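Local coordinates for protein lysyl oxidase (Pichia pastoris, PDB 1W7C) that probably oxidises primary amines, lysine side chains of peptides among them, to aldehydes, using a copper ion and a topaquinone cofactor in each subunit, at residues Pro16-Trp21 with Leu69-Glu74; Leu56-Leu61 with Asp385-Asp390; Ile20-Ala25 with Pro79-Arg84; Asn568-Asn573 with Phe678-Ser683. All coordinates share one frame; numbering follows the deposited sequence. Where two conformers were deposited one is given.

Contact 1: residues Pro16-Trp21 with Leu69-Glu74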
# COMPACT_ATOMS: atom_id res chain seq x y z
N PRO A 16 -10.77 -26.64 17.73
CA PRO A 16 -12.19 -26.94 17.97
C PRO A 16 -12.68 -28.20 17.25
O PRO A 16 -13.55 -28.91 17.77
CB PRO A 16 -12.90 -25.70 17.45
CG PRO A 16 -11.89 -24.62 17.55
CD PRO A 16 -10.57 -25.26 17.26
N LYS A 17 -12.18 -28.43 16.05
CA LYS A 17 -12.59 -29.54 15.20
C LYS A 17 -11.37 -30.10 14.50
O LYS A 17 -10.26 -29.58 14.65
CB LYS A 17 -13.61 -29.07 14.19
CG LYS A 17 -14.91 -28.56 14.80
CD LYS A 17 -15.85 -29.72 15.17
CE LYS A 17 -17.12 -29.27 15.91
NZ LYS A 17 -18.28 -30.28 15.77
N THR A 18 -11.55 -31.19 13.76
CA THR A 18 -10.52 -31.79 12.91
C THR A 18 -10.31 -30.94 11.66
O THR A 18 -11.29 -30.44 11.07
CB THR A 18 -11.01 -33.19 12.47
OG1 THR A 18 -11.08 -34.05 13.62
CG2 THR A 18 -10.01 -33.88 11.55
N ASN A 19 -9.08 -30.87 11.19
CA ASN A 19 -8.80 -30.22 9.94
C ASN A 19 -9.17 -31.13 8.76
O ASN A 19 -8.35 -31.94 8.27
CB ASN A 19 -7.35 -29.82 9.92
CG ASN A 19 -7.00 -28.97 8.67
OD1 ASN A 19 -7.66 -29.01 7.63
ND2 ASN A 19 -5.93 -28.21 8.80
N ILE A 20 -10.41 -30.99 8.32
CA ILE A 20 -10.97 -31.81 7.27
C ILE A 20 -10.47 -31.42 5.87
O ILE A 20 -10.85 -32.04 4.88
CB ILE A 20 -12.53 -31.76 7.33
CG1 ILE A 20 -13.05 -30.31 7.30
CG2 ILE A 20 -13.00 -32.48 8.59
CD1 ILE A 20 -14.53 -30.18 7.07
N TRP A 21 -9.63 -30.39 5.82
CA TRP A 21 -9.06 -29.92 4.57
C TRP A 21 -7.60 -30.33 4.41
O TRP A 21 -7.00 -29.98 3.40
CB TRP A 21 -9.19 -28.38 4.46
CG TRP A 21 -10.55 -27.88 4.76
CD1 TRP A 21 -11.59 -27.78 3.89
CD2 TRP A 21 -11.05 -27.44 6.02
NE1 TRP A 21 -12.70 -27.29 4.52
CE2 TRP A 21 -12.41 -27.09 5.84
CE3 TRP A 21 -10.50 -27.32 7.30
CZ2 TRP A 21 -13.18 -26.57 6.86
CZ3 TRP A 21 -11.28 -26.82 8.32
CH2 TRP A 21 -12.61 -26.46 8.10
N LEU A 69 -19.80 -27.41 6.77
CA LEU A 69 -20.44 -26.53 7.74
C LEU A 69 -21.29 -27.30 8.75
O LEU A 69 -21.29 -26.96 9.93
CB LEU A 69 -21.29 -25.47 7.03
CG LEU A 69 -20.46 -24.39 6.30
CD1 LEU A 69 -21.41 -23.36 5.77
CD2 LEU A 69 -19.43 -23.73 7.16
N THR A 70 -21.96 -28.37 8.31
CA THR A 70 -22.74 -29.19 9.22
C THR A 70 -21.80 -29.81 10.28
O THR A 70 -22.10 -29.85 11.47
CB THR A 70 -23.52 -30.26 8.44
OG1 THR A 70 -24.40 -29.60 7.49
CG2 THR A 70 -24.46 -31.04 9.33
N TYR A 71 -20.63 -30.26 9.85
CA TYR A 71 -19.62 -30.76 10.78
C TYR A 71 -19.11 -29.69 11.74
O TYR A 71 -19.02 -29.90 12.94
CB TYR A 71 -18.46 -31.37 9.98
CG TYR A 71 -17.28 -31.72 10.83
CD1 TYR A 71 -17.35 -32.76 11.75
CD2 TYR A 71 -16.09 -31.03 10.70
CE1 TYR A 71 -16.29 -33.08 12.55
CE2 TYR A 71 -15.01 -31.35 11.50
CZ TYR A 71 -15.11 -32.36 12.44
OH TYR A 71 -14.04 -32.65 13.20
N LEU A 72 -18.75 -28.52 11.22
CA LEU A 72 -18.16 -27.46 12.04
C LEU A 72 -19.12 -26.84 13.02
O LEU A 72 -18.73 -26.50 14.13
CB LEU A 72 -17.61 -26.33 11.15
CG LEU A 72 -16.46 -26.74 10.23
CD1 LEU A 72 -16.12 -25.60 9.29
CD2 LEU A 72 -15.22 -27.16 11.00
N ASP A 73 -20.38 -26.70 12.59
CA ASP A 73 -21.35 -25.84 13.28
C ASP A 73 -22.54 -26.56 13.90
O ASP A 73 -23.17 -26.01 14.80
CB ASP A 73 -21.91 -24.80 12.31
CG ASP A 73 -20.90 -23.79 11.86
OD1 ASP A 73 -19.79 -23.65 12.48
OD2 ASP A 73 -21.21 -23.06 10.92
N GLU A 74 -22.86 -27.75 13.39
CA GLU A 74 -24.11 -28.45 13.73
C GLU A 74 -23.89 -29.92 14.13
O GLU A 74 -24.77 -30.75 14.00
CB GLU A 74 -25.15 -28.33 12.59
CG GLU A 74 -25.55 -26.87 12.27
CD GLU A 74 -26.52 -26.71 11.13
OE1 GLU A 74 -27.09 -27.71 10.66
OE2 GLU A 74 -26.73 -25.56 10.69
O HOH W 1 -19.22 -32.23 14.35
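The carbonyl O of Tyr-71 is gripped by two donors. Lys-17 NZ donates to Tyr-71 O at 2.9 Å, almost head-on, with a C=O...N angle of 169°. Water 1 also donates to Tyr-71 O and accepts from Lys-17 NZ, so three polar groups close a small ring. This holds for the lysine conformer described; a second one was modelled. A bend at chi2 (-81°) carries the lysine chain over one face of the Tyr-71 ring. Lys-17 CD lies 4.3 Å from the Tyr-71 ring centroid in a CH-pi contact. Lys-17 NZ sits farther out, 5.0 Å from the Tyr-71 ring centroid, in a cation-pi contact. At the far end of the ring, Thr-18 N donates to Tyr-71 OH at 2.9 Å (160°), coming in at the ring edge and in its plane. Ile-20 CG2 packs against Tyr-71 CE2 at 3.7 Å. Elsewhere, Leu-72 CD1 meets the edge of the Trp-21 indole, 3.8 Å from CH2. The indole N of Trp-21 is held by Tyr-333, and its ring stacks on Tyr-322. The contact lays the loop before helix 26-39 along the last turn of helix 65-73. An Asx turn from Asn-19 OD1 to Trp-21 N shapes that loop. Tyr-71 is thus bound at both its backbone and its hydroxyl. The lysine charge near the C-terminal end of a helix is probably favourable, offsetting the partial negative charge of the last carbonyls.

Contact 2: residues Leu56-Leu61 with Asp385-Asp390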
# COMPACT_ATOMS: atom_id res chain seq x y z
N LEU A 56 0.35 -39.52 -11.73
CA LEU A 56 0.96 -38.20 -11.51
C LEU A 56 0.78 -37.69 -10.08
O LEU A 56 1.76 -37.39 -9.41
CB LEU A 56 0.41 -37.14 -12.48
CG LEU A 56 0.87 -37.15 -13.91
CD1 LEU A 56 0.10 -38.19 -14.68
CD2 LEU A 56 0.68 -35.75 -14.51
N TRP A 57 -0.49 -37.56 -9.69
CA TRP A 57 -0.87 -36.83 -8.48
C TRP A 57 -1.87 -37.63 -7.64
O TRP A 57 -2.70 -38.38 -8.19
CB TRP A 57 -1.50 -35.49 -8.86
CG TRP A 57 -0.53 -34.57 -9.52
CD1 TRP A 57 0.79 -34.40 -9.20
CD2 TRP A 57 -0.79 -33.73 -10.64
NE1 TRP A 57 1.36 -33.48 -10.05
CE2 TRP A 57 0.41 -33.04 -10.93
CE3 TRP A 57 -1.93 -33.46 -11.42
CZ2 TRP A 57 0.51 -32.14 -11.99
CZ3 TRP A 57 -1.82 -32.55 -12.47
CH2 TRP A 57 -0.61 -31.90 -12.74
N ILE A 58 -1.73 -37.50 -6.33
CA ILE A 58 -2.65 -38.07 -5.34
C ILE A 58 -2.76 -37.06 -4.20
O ILE A 58 -1.77 -36.80 -3.53
CB ILE A 58 -2.14 -39.40 -4.76
CG1 ILE A 58 -1.93 -40.45 -5.85
CG2 ILE A 58 -3.13 -39.89 -3.71
CD1 ILE A 58 -1.27 -41.74 -5.36
N GLU A 59 -3.95 -36.48 -4.04
CA GLU A 59 -4.15 -35.45 -3.04
C GLU A 59 -5.55 -35.48 -2.44
O GLU A 59 -6.44 -36.16 -2.94
CB GLU A 59 -3.87 -34.06 -3.61
CG GLU A 59 -4.88 -33.61 -4.64
CD GLU A 59 -4.87 -32.12 -4.93
OE1 GLU A 59 -4.11 -31.37 -4.28
OE2 GLU A 59 -5.67 -31.73 -5.81
N THR A 60 -5.73 -34.71 -1.36
CA THR A 60 -7.05 -34.61 -0.75
C THR A 60 -8.06 -33.99 -1.71
O THR A 60 -7.79 -32.94 -2.29
CB THR A 60 -6.96 -33.76 0.49
OG1 THR A 60 -6.09 -34.42 1.42
CG2 THR A 60 -8.33 -33.61 1.16
N LEU A 61 -9.21 -34.64 -1.87
CA LEU A 61 -10.37 -34.03 -2.49
C LEU A 61 -11.16 -33.40 -1.35
O LEU A 61 -11.76 -34.12 -0.54
CB LEU A 61 -11.20 -35.08 -3.23
CG LEU A 61 -12.45 -34.55 -3.91
CD1 LEU A 61 -12.12 -33.58 -5.02
CD2 LEU A 61 -13.26 -35.73 -4.46
N ASP A 385 3.37 -31.26 2.88
CA ASP A 385 3.76 -32.35 1.99
C ASP A 385 2.97 -32.34 0.71
O ASP A 385 1.91 -31.69 0.62
CB ASP A 385 3.62 -33.70 2.72
CG ASP A 385 2.32 -33.83 3.43
OD1 ASP A 385 1.25 -33.86 2.76
OD2 ASP A 385 2.29 -33.89 4.68
N THR A 386 3.54 -32.98 -0.30
CA THR A 386 2.89 -33.20 -1.58
C THR A 386 3.26 -34.61 -2.05
O THR A 386 4.15 -35.26 -1.50
CB THR A 386 3.36 -32.19 -2.65
OG1 THR A 386 4.79 -32.27 -2.74
CG2 THR A 386 2.99 -30.75 -2.29
N PHE A 387 2.61 -35.04 -3.11
CA PHE A 387 2.94 -36.29 -3.81
C PHE A 387 3.01 -36.04 -5.30
O PHE A 387 2.08 -35.50 -5.89
CB PHE A 387 1.90 -37.39 -3.52
CG PHE A 387 2.16 -38.66 -4.28
CD1 PHE A 387 1.59 -38.88 -5.52
CD2 PHE A 387 3.05 -39.60 -3.78
CE1 PHE A 387 1.87 -40.04 -6.23
CE2 PHE A 387 3.33 -40.75 -4.47
CZ PHE A 387 2.75 -40.97 -5.70
N GLU A 388 4.11 -36.42 -5.93
CA GLU A 388 4.19 -36.36 -7.40
C GLU A 388 5.03 -37.51 -7.91
O GLU A 388 6.10 -37.78 -7.38
CB GLU A 388 4.79 -35.06 -7.91
CG GLU A 388 4.13 -33.81 -7.38
CD GLU A 388 4.57 -32.58 -8.12
OE1 GLU A 388 4.00 -32.28 -9.23
OE2 GLU A 388 5.47 -31.87 -7.58
N TYR A 389 4.56 -38.18 -8.96
CA TYR A 389 5.38 -39.12 -9.73
C TYR A 389 6.11 -40.09 -8.81
O TYR A 389 7.36 -40.15 -8.79
CB TYR A 389 6.42 -38.40 -10.56
CG TYR A 389 5.92 -37.35 -11.51
CD1 TYR A 389 5.32 -37.70 -12.72
CD2 TYR A 389 6.13 -36.01 -11.25
CE1 TYR A 389 4.90 -36.72 -13.61
CE2 TYR A 389 5.73 -35.04 -12.12
CZ TYR A 389 5.11 -35.39 -13.30
OH TYR A 389 4.73 -34.40 -14.16
N ASP A 390 5.33 -40.81 -8.04
CA ASP A 390 5.81 -41.93 -7.24
C ASP A 390 6.52 -41.57 -5.93
O ASP A 390 6.91 -42.46 -5.20
CB ASP A 390 6.71 -42.86 -8.08
CG ASP A 390 5.97 -43.51 -9.27
OD1 ASP A 390 6.67 -43.91 -10.25
OD2 ASP A 390 4.72 -43.67 -9.31
O HOH W 2 -0.49 -34.74 -5.86
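Tyr-389 N donates to Leu-56 O at 2.9 Å, in a nearly straight bond (165°). The same oxygen, Leu-56 O, also meets Glu-388 CA at 3.3 Å, a CA-H...O contact. Beside this, Trp-57 NE1 donates to Glu-388 OE1 at 3.0 Å. The carboxylate oxygen is met on its anti side and lies close to the indole plane. Ile-58 CD1 packs on Phe-387 CE1 at 3.7 Å. CG anti to the backbone N (chi1 176°) brings CD1 and CE1 of Phe-387 against Ile-58. Water 2 donates to Phe-387 O and accepts a weak bond from Ile-58 N. Leu-56 and Trp-57 form a classic beta bulge opposite Val-86 of strand 82-89. Strand 53-61 of the N2 domain here meets strand 380-388 of the enzyme domain. Their residues 56-61 and 385-388 run 145° apart, roughly antiparallel. A phenylalanine in place of Trp-57 would probably leave Glu-388 OE1 without its indole donor and the carboxylate less firmly placed. Farther out, Arg-315 forms a salt bridge with Glu-388 OE1, and Asn-365 ND2 bonds to OE2. Val-29 and Leu-33 of helix 26-39 pack on Phe-387, and Leu-33 reaches Ile-58 as well.

Contact 3: residues Ile20-Ala25 with Pro79-Arg84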
# COMPACT_ATOMS: atom_id res chain seq x y z
N ILE A 20 -10.41 -30.99 8.32
CA ILE A 20 -10.97 -31.81 7.27
C ILE A 20 -10.47 -31.42 5.87
O ILE A 20 -10.85 -32.04 4.88
CB ILE A 20 -12.53 -31.76 7.33
CG1 ILE A 20 -13.05 -30.31 7.30
CG2 ILE A 20 -13.00 -32.48 8.59
CD1 ILE A 20 -14.53 -30.18 7.07
N TRP A 21 -9.63 -30.39 5.82
CA TRP A 21 -9.06 -29.92 4.57
C TRP A 21 -7.60 -30.33 4.41
O TRP A 21 -7.00 -29.98 3.40
CB TRP A 21 -9.19 -28.38 4.46
CG TRP A 21 -10.55 -27.88 4.76
CD1 TRP A 21 -11.59 -27.78 3.89
CD2 TRP A 21 -11.05 -27.44 6.02
NE1 TRP A 21 -12.70 -27.29 4.52
CE2 TRP A 21 -12.41 -27.09 5.84
CE3 TRP A 21 -10.50 -27.32 7.30
CZ2 TRP A 21 -13.18 -26.57 6.86
CZ3 TRP A 21 -11.28 -26.82 8.32
CH2 TRP A 21 -12.61 -26.46 8.10
N THR A 22 -7.05 -31.03 5.39
CA THR A 22 -5.62 -31.24 5.41
C THR A 22 -5.16 -32.21 4.32
O THR A 22 -5.93 -33.07 3.87
CB THR A 22 -5.21 -31.72 6.83
OG1 THR A 22 -3.82 -31.49 7.03
CG2 THR A 22 -5.44 -33.23 7.00
N SER A 23 -3.89 -32.06 3.93
CA SER A 23 -3.32 -32.93 2.90
C SER A 23 -3.34 -34.37 3.35
O SER A 23 -3.45 -34.68 4.55
CB SER A 23 -1.89 -32.51 2.57
OG SER A 23 -1.00 -32.78 3.65
N LEU A 24 -3.26 -35.28 2.39
CA LEU A 24 -3.21 -36.69 2.71
C LEU A 24 -1.97 -37.04 3.53
O LEU A 24 -0.88 -36.52 3.31
CB LEU A 24 -3.23 -37.52 1.44
CG LEU A 24 -4.50 -37.43 0.60
CD1 LEU A 24 -4.28 -38.25 -0.66
CD2 LEU A 24 -5.73 -37.89 1.38
N ALA A 25 -2.16 -37.87 4.54
CA ALA A 25 -1.05 -38.46 5.26
C ALA A 25 -0.28 -39.43 4.35
O ALA A 25 -0.82 -39.95 3.38
CB ALA A 25 -1.58 -39.20 6.46
N PRO A 79 -17.05 -35.29 7.15
CA PRO A 79 -17.23 -35.57 5.73
C PRO A 79 -16.37 -36.74 5.28
O PRO A 79 -15.33 -37.00 5.93
CB PRO A 79 -16.77 -34.27 5.06
CG PRO A 79 -16.96 -33.26 6.12
CD PRO A 79 -16.60 -33.91 7.39
N PRO A 80 -16.77 -37.44 4.21
CA PRO A 80 -15.92 -38.51 3.69
C PRO A 80 -14.52 -38.01 3.35
O PRO A 80 -14.33 -36.88 2.87
CB PRO A 80 -16.66 -38.96 2.42
CG PRO A 80 -18.07 -38.59 2.68
CD PRO A 80 -18.01 -37.30 3.44
N ARG A 81 -13.55 -38.87 3.59
CA ARG A 81 -12.15 -38.64 3.31
C ARG A 81 -11.88 -39.29 1.97
O ARG A 81 -11.95 -40.52 1.83
CB ARG A 81 -11.29 -39.28 4.41
CG ARG A 81 -9.85 -38.98 4.30
CD ARG A 81 -9.51 -37.53 4.44
NE ARG A 81 -8.08 -37.38 4.64
CZ ARG A 81 -7.43 -36.21 4.64
NH1 ARG A 81 -8.08 -35.05 4.52
NH2 ARG A 81 -6.12 -36.19 4.83
N ASN A 82 -11.62 -38.47 0.96
CA ASN A 82 -11.45 -38.91 -0.41
C ASN A 82 -10.16 -38.33 -0.97
O ASN A 82 -9.73 -37.23 -0.57
CB ASN A 82 -12.59 -38.40 -1.28
CG ASN A 82 -13.92 -39.04 -0.96
OD1 ASN A 82 -14.03 -40.26 -0.86
ND2 ASN A 82 -14.96 -38.23 -0.83
N ALA A 83 -9.58 -39.05 -1.93
CA ALA A 83 -8.48 -38.55 -2.73
C ALA A 83 -8.91 -38.23 -4.16
O ALA A 83 -9.68 -38.95 -4.76
CB ALA A 83 -7.37 -39.60 -2.77
N ARG A 84 -8.35 -37.15 -4.68
CA ARG A 84 -8.28 -36.87 -6.12
C ARG A 84 -6.95 -37.44 -6.59
O ARG A 84 -5.90 -37.18 -6.00
CB ARG A 84 -8.28 -35.37 -6.36
CG ARG A 84 -7.92 -34.97 -7.79
CD ARG A 84 -7.79 -33.49 -7.97
NE ARG A 84 -7.36 -33.12 -9.30
CZ ARG A 84 -6.28 -32.43 -9.60
NH1 ARG A 84 -5.41 -32.06 -8.65
NH2 ARG A 84 -6.03 -32.14 -10.90
O HOH W 3 -11.09 -34.67 4.33
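Arg-81 grips Thr-22 O with both terminal nitrogens of its guanidinium. Arg-81 NH1 donates at 3.0 Å to Thr-22 O, and Arg-81 NH2 at 3.3 Å to the same oxygen. Both come from one face of the peptide plane, and the NH2 bond lies well above that plane. Arg-81 NH2 makes a further, weak bond to Ser-23 O at 3.1 Å, at the guanidinium edge. The arginine chain leaves with CG anti to the backbone N, then turns at chi2 (62°) to bring its end to these carbonyls. Leu-24 closes this part. Leu-24 CD2 lies over a guanidinium face, 3.9 Å from Arg-81 NH2. The other branch, Leu-24 CD1, touches Ala-83 CB at 4.0 Å. The methyl CG2 of Thr-22 also approaches Arg-81 NH2.

The other end is looser. Ile-20 CD1 reaches Pro-79 CG at 4.0 Å, with the two side chains crossing at about a right angle. Between this pair and the guanidinium stands water 3. Water 3 donates to Ile-20 O at 2.7 Å and accepts from Arg-81 NH1. Pro-80, the next residue, is exposed to solvent. Asn-82, turned away from the loop, is touched by a glycan sugar.

Glu-28, in the first turn of helix 26-39, forms a salt bridge with Arg-81 NE and accepts from the N of Ala-25, the N-cap residue. Thr-60 of strand 53-61 adds a donor to Thr-22 O. The loop thus passes over the start of strand 82-89 and beside strand 53-61, just before helix 26-39 begins, while Ile-20 leans on helix 65-73.

Contact 4: residues Asn568-Asn573 with Phe678-Ser683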
# COMPACT_ATOMS: atom_id res chain seq x y z
N ASN A 568 -27.76 -1.13 10.47
CA ASN A 568 -26.93 -1.34 9.29
C ASN A 568 -26.63 -2.82 9.11
O ASN A 568 -26.26 -3.48 10.07
CB ASN A 568 -25.61 -0.57 9.43
CG ASN A 568 -25.81 0.93 9.52
OD1 ASN A 568 -26.47 1.53 8.66
ND2 ASN A 568 -25.34 1.52 10.61
N PRO A 569 -26.74 -3.33 7.89
CA PRO A 569 -26.28 -4.69 7.62
C PRO A 569 -24.84 -4.91 8.11
O PRO A 569 -23.94 -4.10 7.84
CB PRO A 569 -26.36 -4.79 6.11
CG PRO A 569 -27.46 -3.84 5.68
CD PRO A 569 -27.26 -2.68 6.67
N ARG A 570 -24.60 -6.00 8.80
CA ARG A 570 -23.23 -6.36 9.15
C ARG A 570 -22.48 -6.61 7.86
O ARG A 570 -22.97 -7.31 6.98
CB ARG A 570 -23.23 -7.63 9.99
CG ARG A 570 -23.93 -7.50 11.32
CD ARG A 570 -23.80 -8.70 12.18
NE ARG A 570 -22.49 -8.75 12.76
CZ ARG A 570 -21.99 -9.81 13.38
NH1 ARG A 570 -22.67 -10.94 13.46
NH2 ARG A 570 -20.82 -9.73 13.94
N ALA A 571 -21.28 -6.03 7.71
CA ALA A 571 -20.58 -6.13 6.42
C ALA A 571 -19.08 -6.18 6.59
O ALA A 571 -18.53 -5.82 7.62
CB ALA A 571 -20.97 -4.96 5.52
N TYR A 572 -18.42 -6.67 5.54
CA TYR A 572 -16.99 -6.53 5.35
C TYR A 572 -16.77 -5.79 4.04
O TYR A 572 -17.45 -6.04 3.04
CB TYR A 572 -16.24 -7.89 5.36
CG TYR A 572 -15.59 -8.21 6.69
CD1 TYR A 572 -16.34 -8.56 7.80
CD2 TYR A 572 -14.21 -8.14 6.84
CE1 TYR A 572 -15.74 -8.80 9.01
CE2 TYR A 572 -13.59 -8.41 8.06
CZ TYR A 572 -14.35 -8.73 9.17
OH TYR A 572 -13.80 -8.99 10.39
N ASN A 573 -15.82 -4.86 4.10
CA ASN A 573 -15.41 -4.08 2.92
C ASN A 573 -14.19 -4.74 2.32
O ASN A 573 -13.21 -4.97 3.01
CB ASN A 573 -15.15 -2.64 3.41
CG ASN A 573 -14.44 -1.73 2.42
OD1 ASN A 573 -13.70 -0.83 2.89
ND2 ASN A 573 -14.69 -1.85 1.15
N PHE A 678 -17.10 -3.44 8.40
CA PHE A 678 -17.87 -2.27 8.03
C PHE A 678 -19.27 -2.44 8.57
O PHE A 678 -20.06 -3.20 8.04
CB PHE A 678 -17.85 -2.15 6.51
CG PHE A 678 -18.43 -0.88 5.96
CD1 PHE A 678 -17.58 0.12 5.53
CD2 PHE A 678 -19.81 -0.67 5.86
CE1 PHE A 678 -18.08 1.29 5.03
CE2 PHE A 678 -20.31 0.53 5.33
CZ PHE A 678 -19.43 1.49 4.91
N ASN A 679 -19.54 -1.79 9.70
CA ASN A 679 -20.79 -2.01 10.42
C ASN A 679 -20.99 -3.44 10.90
O ASN A 679 -22.08 -3.87 11.20
CB ASN A 679 -21.99 -1.50 9.60
CG ASN A 679 -21.92 -0.03 9.37
OD1 ASN A 679 -21.42 0.73 10.20
ND2 ASN A 679 -22.48 0.40 8.25
N TYR A 680 -19.89 -4.19 10.98
CA TYR A 680 -19.92 -5.59 11.36
C TYR A 680 -20.15 -5.72 12.87
O TYR A 680 -20.74 -6.69 13.34
CB TYR A 680 -18.59 -6.26 10.95
CG TYR A 680 -18.54 -7.73 11.26
CD1 TYR A 680 -19.23 -8.63 10.48
CD2 TYR A 680 -17.78 -8.21 12.33
CE1 TYR A 680 -19.21 -9.97 10.76
CE2 TYR A 680 -17.74 -9.53 12.60
CZ TYR A 680 -18.44 -10.41 11.83
OH TYR A 680 -18.39 -11.73 12.17
N PHE A 681 -19.65 -4.74 13.63
CA PHE A 681 -19.93 -4.55 15.03
C PHE A 681 -20.65 -3.21 15.23
O PHE A 681 -20.86 -2.46 14.28
CB PHE A 681 -18.62 -4.58 15.82
CG PHE A 681 -17.81 -5.87 15.69
CD1 PHE A 681 -18.28 -7.08 16.18
CD2 PHE A 681 -16.52 -5.83 15.16
CE1 PHE A 681 -17.52 -8.22 16.07
CE2 PHE A 681 -15.74 -6.99 15.08
CZ PHE A 681 -16.24 -8.16 15.55
N ASP A 682 -20.95 -2.87 16.48
CA ASP A 682 -21.41 -1.55 16.83
C ASP A 682 -20.28 -0.53 16.95
O ASP A 682 -20.53 0.67 16.95
CB ASP A 682 -22.16 -1.60 18.16
CG ASP A 682 -23.49 -2.30 18.08
OD1 ASP A 682 -23.99 -2.55 16.96
OD2 ASP A 682 -24.10 -2.57 19.14
N SER A 683 -19.05 -1.01 17.08
CA SER A 683 -17.90 -0.17 17.32
C SER A 683 -16.64 -0.89 16.83
O SER A 683 -16.65 -2.08 16.48
CB SER A 683 -17.79 0.15 18.81
OG SER A 683 -17.64 -1.04 19.56
O HOH W 4 -22.98 1.46 12.43
O HOH W 5 -23.60 -1.64 6.55
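Hydrogen bonds come first, and Tyr-680 O takes two from Arg-570. Arg-570 NE donates to Tyr-680 O at 2.8 Å, in the carbonyl plane and on a lone pair. Arg-570 NH2 donates to Tyr-680 O at 3.1 Å, completing a side-on grip. Phe-678 N donates to Ala-571 O at 2.9 Å, from above the carbonyl plane.

Aromatic contacts follow. The bend at chi3 (76°) helps lay the guanidinium flat on one face of Tyr-680, with centres 4.0 Å apart. On the opposite face Tyr-572 points its edge, CE1 coming 3.7 Å from Tyr-680 CG in a T-shaped pair.

Then come amides and waters. The Asn-568 and Asn-679 amides stack, with planes 16° apart. Water 4 joins Asn-568 ND2 to Asn-679 OD1, and water 5 joins Pro-569 O to Asn-679 ND2. Both asparagines also bond the second subunit, at Lys-478 and Ser-658 of that chain.

A leucine in place of Arg-570 would probably leave Tyr-680 O without two donors and Glu-329 and Glu-562 without their charged partner. The turn after strand 670-678 is thus held by the two arginine hydrogen bonds, the cation-pi stack and the edge-to-face tyrosine pair, while its amide side faces the dimer partner.

In the fold
Contacts 1 and 3 start from one continuous loop, 16-25, and share Ile-20 and Trp-21; their centres lie about 13 Å apart. The centres of contacts 2 and 3 lie about 12 Å apart, and Ser-23 OG meets Asp-385 OD1 there at 2.6 Å, a probable hydrogen bond. Along the chain the loop is followed by helix 26-39, strand 53-61, helix 65-73 and strand 82-89. Strands 53-61 and 82-89 are neighbours in one antiparallel sheet. Contacts 1 to 3 therefore bind the N-terminal loop, the N2 domain and the enzyme domain together. Contact 4 comes later, within the enzyme domain and about 41 Å from contact 2 between centres, where it reaches the second subunit.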